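Local coordinates for protein cytosol aminopeptidase (Coxiella burnetii, PDB 3IJ3) that probably acts as a manganese-dependent metalloaminopeptidase of the M17 family, removing amino acids from the N-termini of peptides, at residues A[97-103]-A[458-462]. Sequence-based numbering, arbitrary orientation.
Sequences YSWDFGG and LPGRP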
ATOM      1  N   TYR A  97     -32.398 -18.528  25.455  1.00 31.99           N
ATOM      2  CA  TYR A  97     -31.606 -17.800  24.437  1.00 31.60           C
ATOM      3  C   TYR A  97     -32.441 -16.897  23.493  1.00 31.89           C
ATOM      4  O   TYR A  97     -32.018 -15.789  23.151  1.00 33.74           O
ATOM      5  CB  TYR A  97     -30.732 -18.772  23.652  1.00 31.06           C
ATOM      6  CG  TYR A  97     -29.904 -18.112  22.594  1.00 30.91           C
ATOM      7  CD1 TYR A  97     -28.937 -17.168  22.934  1.00 31.48           C
ATOM      8  CD2 TYR A  97     -30.047 -18.453  21.258  1.00 31.23           C
ATOM      9  CE1 TYR A  97     -28.170 -16.555  21.964  1.00 32.55           C
ATOM     10  CE2 TYR A  97     -29.274 -17.850  20.281  1.00 31.38           C
ATOM     11  CZ  TYR A  97     -28.335 -16.905  20.644  1.00 30.42           C
ATOM     12  OH  TYR A  97     -27.571 -16.304  19.680  1.00 34.51           O
ATOM     13  N   SER A  98     -33.596 -17.381  23.059  1.00 30.81           N
ATOM     14  CA  SER A  98     -34.536 -16.595  22.218  1.00 29.14           C
ATOM     15  C   SER A  98     -34.218 -16.373  20.734  1.00 27.57           C
ATOM     16  O   SER A  98     -35.130 -16.513  19.907  1.00 24.78           O
ATOM     17  CB  SER A  98     -34.872 -15.251  22.895  1.00 30.02           C
ATOM     18  OG  SER A  98     -35.414 -15.488  24.193  1.00 32.29           O
ATOM     19  N   TRP A  99     -32.982 -15.998  20.375  1.00 25.15           N
ATOM     20  CA  TRP A  99     -32.655 -15.776  18.961  1.00 24.81           C
ATOM     21  C   TRP A  99     -32.856 -16.985  18.061  1.00 22.52           C
ATOM     22  O   TRP A  99     -32.951 -16.806  16.858  1.00 22.63           O
ATOM     23  CB  TRP A  99     -31.220 -15.255  18.714  1.00 24.97           C
ATOM     24  CG  TRP A  99     -30.980 -13.789  18.900  1.00 28.08           C
ATOM     25  CD1 TRP A  99     -30.111 -13.210  19.781  1.00 29.87           C
ATOM     26  CD2 TRP A  99     -31.597 -12.713  18.178  1.00 28.01           C
ATOM     27  NE1 TRP A  99     -30.144 -11.847  19.655  1.00 30.77           N
ATOM     28  CE2 TRP A  99     -31.051 -11.509  18.685  1.00 30.46           C
ATOM     29  CE3 TRP A  99     -32.570 -12.646  17.169  1.00 28.85           C
ATOM     30  CZ2 TRP A  99     -31.429 -10.251  18.211  1.00 29.14           C
ATOM     31  CZ3 TRP A  99     -32.951 -11.383  16.692  1.00 27.33           C
ATOM     32  CH2 TRP A  99     -32.374 -10.204  17.219  1.00 30.09           C
ATOM     33  N   ASP A 100     -32.908 -18.215  18.588  1.00 21.57           N
ATOM     34  CA  ASP A 100     -33.145 -19.357  17.680  1.00 20.14           C
ATOM     35  C   ASP A 100     -34.493 -19.174  16.973  1.00 17.69           C
ATOM     36  O   ASP A 100     -34.669 -19.591  15.807  1.00 16.91           O
ATOM     37  CB  ASP A 100     -33.119 -20.699  18.412  1.00 21.24           C
ATOM     38  CG  ASP A 100     -31.744 -21.038  18.991  1.00 23.76           C
ATOM     39  OD1 ASP A 100     -30.760 -21.018  18.219  1.00 26.75           O
ATOM     40  OD2 ASP A 100     -31.668 -21.372  20.195  1.00 20.91           O
ATOM     41  N   PHE A 101     -35.449 -18.547  17.680  1.00 14.57           N
ATOM     42  CA  PHE A 101     -36.768 -18.263  17.101  1.00 14.22           C
ATOM     43  C   PHE A 101     -36.669 -17.294  15.925  1.00 13.93           C
ATOM     44  O   PHE A 101     -37.516 -17.283  15.043  1.00 11.94           O
ATOM     45  CB  PHE A 101     -37.747 -17.730  18.156  1.00 14.22           C
ATOM     46  CG  PHE A 101     -38.172 -18.763  19.152  1.00 13.72           C
ATOM     47  CD1 PHE A 101     -39.335 -19.507  18.941  1.00 14.79           C
ATOM     48  CD2 PHE A 101     -37.409 -19.018  20.276  1.00 16.27           C
ATOM     49  CE1 PHE A 101     -39.710 -20.473  19.826  1.00 15.77           C
ATOM     50  CE2 PHE A 101     -37.787 -19.992  21.173  1.00 17.17           C
ATOM     51  CZ  PHE A 101     -38.943 -20.715  20.953  1.00 14.78           C
ATOM     52  N   GLY A 102     -35.620 -16.476  15.904  1.00 14.39           N
ATOM     53  CA  GLY A 102     -35.426 -15.545  14.789  1.00 14.58           C
ATOM     54  C   GLY A 102     -35.246 -16.226  13.443  1.00 14.77           C
ATOM     55  O   GLY A 102     -35.528 -15.638  12.392  1.00 15.77           O
ATOM     56  N   GLY A 103     -34.757 -17.467  13.439  1.00 13.39           N
ATOM     57  CA  GLY A 103     -34.559 -18.171  12.178  1.00 13.71           C
ATOM     58  C   GLY A 103     -35.789 -18.849  11.595  1.00 14.51           C
ATOM     59  O   GLY A 103     -35.726 -19.374  10.491  1.00 15.48           O
ATOM     60  N   LEU A 458     -27.593 -14.045  10.109  1.00 18.75           N
ATOM     61  CA  LEU A 458     -27.705 -14.882  11.304  1.00 19.59           C
ATOM     62  C   LEU A 458     -29.195 -14.934  11.658  1.00 18.57           C
ATOM     63  O   LEU A 458     -29.955 -14.062  11.229  1.00 18.97           O
ATOM     64  CB  LEU A 458     -26.918 -14.274  12.451  1.00 17.52           C
ATOM     65  CG  LEU A 458     -25.410 -14.069  12.273  1.00 23.00           C
ATOM     66  CD1 LEU A 458     -24.871 -13.223  13.425  1.00 24.50           C
ATOM     67  CD2 LEU A 458     -24.678 -15.394  12.159  1.00 27.24           C
ATOM     68  N   PRO A 459     -29.612 -15.927  12.461  1.00 17.41           N
ATOM     69  CA  PRO A 459     -31.030 -16.014  12.813  1.00 16.60           C
ATOM     70  C   PRO A 459     -31.561 -14.739  13.442  1.00 15.96           C
ATOM     71  O   PRO A 459     -31.029 -14.265  14.464  1.00 14.57           O
ATOM     72  CB  PRO A 459     -31.078 -17.183  13.804  1.00 17.30           C
ATOM     73  CG  PRO A 459     -29.880 -17.994  13.482  1.00 18.98           C
ATOM     74  CD  PRO A 459     -28.826 -16.962  13.157  1.00 19.36           C
ATOM     75  N   GLY A 460     -32.589 -14.184  12.799  1.00 14.90           N
ATOM     76  CA  GLY A 460     -33.246 -12.988  13.251  1.00 15.52           C
ATOM     77  C   GLY A 460     -32.540 -11.710  12.853  1.00 15.45           C
ATOM     78  O   GLY A 460     -33.073 -10.625  13.101  1.00 16.14           O
ATOM     79  N   ARG A 461     -31.396 -11.844  12.180  1.00 14.84           N
ATOM     80  CA  ARG A 461     -30.491 -10.709  11.855  1.00 15.22           C
ATOM     81  C   ARG A 461     -29.995 -10.738  10.400  1.00 14.80           C
ATOM     82  O   ARG A 461     -28.911 -11.232  10.106  1.00 16.97           O
ATOM     83  CB  ARG A 461     -29.328 -10.768  12.850  1.00 16.37           C
ATOM     84  CG  ARG A 461     -29.774 -10.389  14.281  1.00 18.26           C
ATOM     85  CD  ARG A 461     -28.878 -10.978  15.336  1.00 24.69           C
ATOM     86  NE  ARG A 461     -29.071 -12.437  15.393  1.00 27.18           N
ATOM     87  CZ  ARG A 461     -28.311 -13.284  16.092  1.00 28.99           C
ATOM     88  NH1 ARG A 461     -27.271 -12.829  16.785  1.00 30.39           N
ATOM     89  NH2 ARG A 461     -28.581 -14.593  16.079  1.00 25.00           N
ATOM     90  N   PRO A 462     -30.819 -10.237   9.482  1.00 13.98           N
ATOM     91  CA  PRO A 462     -30.477 -10.231   8.060  1.00 14.07           C
ATOM     92  C   PRO A 462     -29.342  -9.275   7.767  1.00 12.32           C
ATOM     93  O   PRO A 462     -29.190  -8.284   8.467  1.00 11.87           O
ATOM     94  CB  PRO A 462     -31.765  -9.757   7.384  1.00 15.24           C
ATOM     95  CG  PRO A 462     -32.834  -9.763   8.442  1.00 18.31           C
ATOM     96  CD  PRO A 462     -32.175  -9.711   9.744  1.00 15.75           C
TER
HETATM   97  O   HOH W   1     -27.628 -16.814  17.253  0.50 24.65           O
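Arg-461 lays its side chain along one face of the Trp-99 indole. The bond to CB runs past residues 97-103 rather than at them, and the chain then turns in: CG comes to 3.9 Å from Trp-99 CH2, and CD sits over the six-membered ring as a CH-pi contact. A bend at chi3 keeps the rest of the chain on the indole: NE reaches Trp-99 CD2, and CZ, 3.9 Å from the centroid of the five-membered ring, makes a cation-pi contact. The guanidinium is stacked, its plane 11° from the indole's. NH1 lies near the CD1 and NE1 side, while NH2 ends beside Trp-99 CB. Tryptophan suits its place because its broad two-ring face takes both the aliphatic CD and the guanidinium; arginine, because its flat cation can stack and still donate from its rim. NE (2.8 Å) and NH2 (3.0 Å) grip Pro-459 O side-on, fixing the group's rotation, and NH2 also donates a hydrogen bond to a water that sits close to Tyr-97 OH, at a rather short 2.5 Å. Leu-458 CB packs on the opposite guanidinium face.

Residues 458-461 form a type II beta turn: Pro-459, its phi held near -56°, suits the second position, and Gly-460 the third, where a positive phi (82°) favours glycine. Gly-460 CA approaches Gly-102 CA to 3.7 Å, a closeness that two residues without side chains permit. Gly-460 O accepts a bond from Arg-174 of helix 157-178, and Trp-99 also touches Leu-135 of helix 123-135. The contact thus joins the N-terminal domain, just ahead of helix 104-107, to the catalytic-domain loop between strands 445-454 and 464-465.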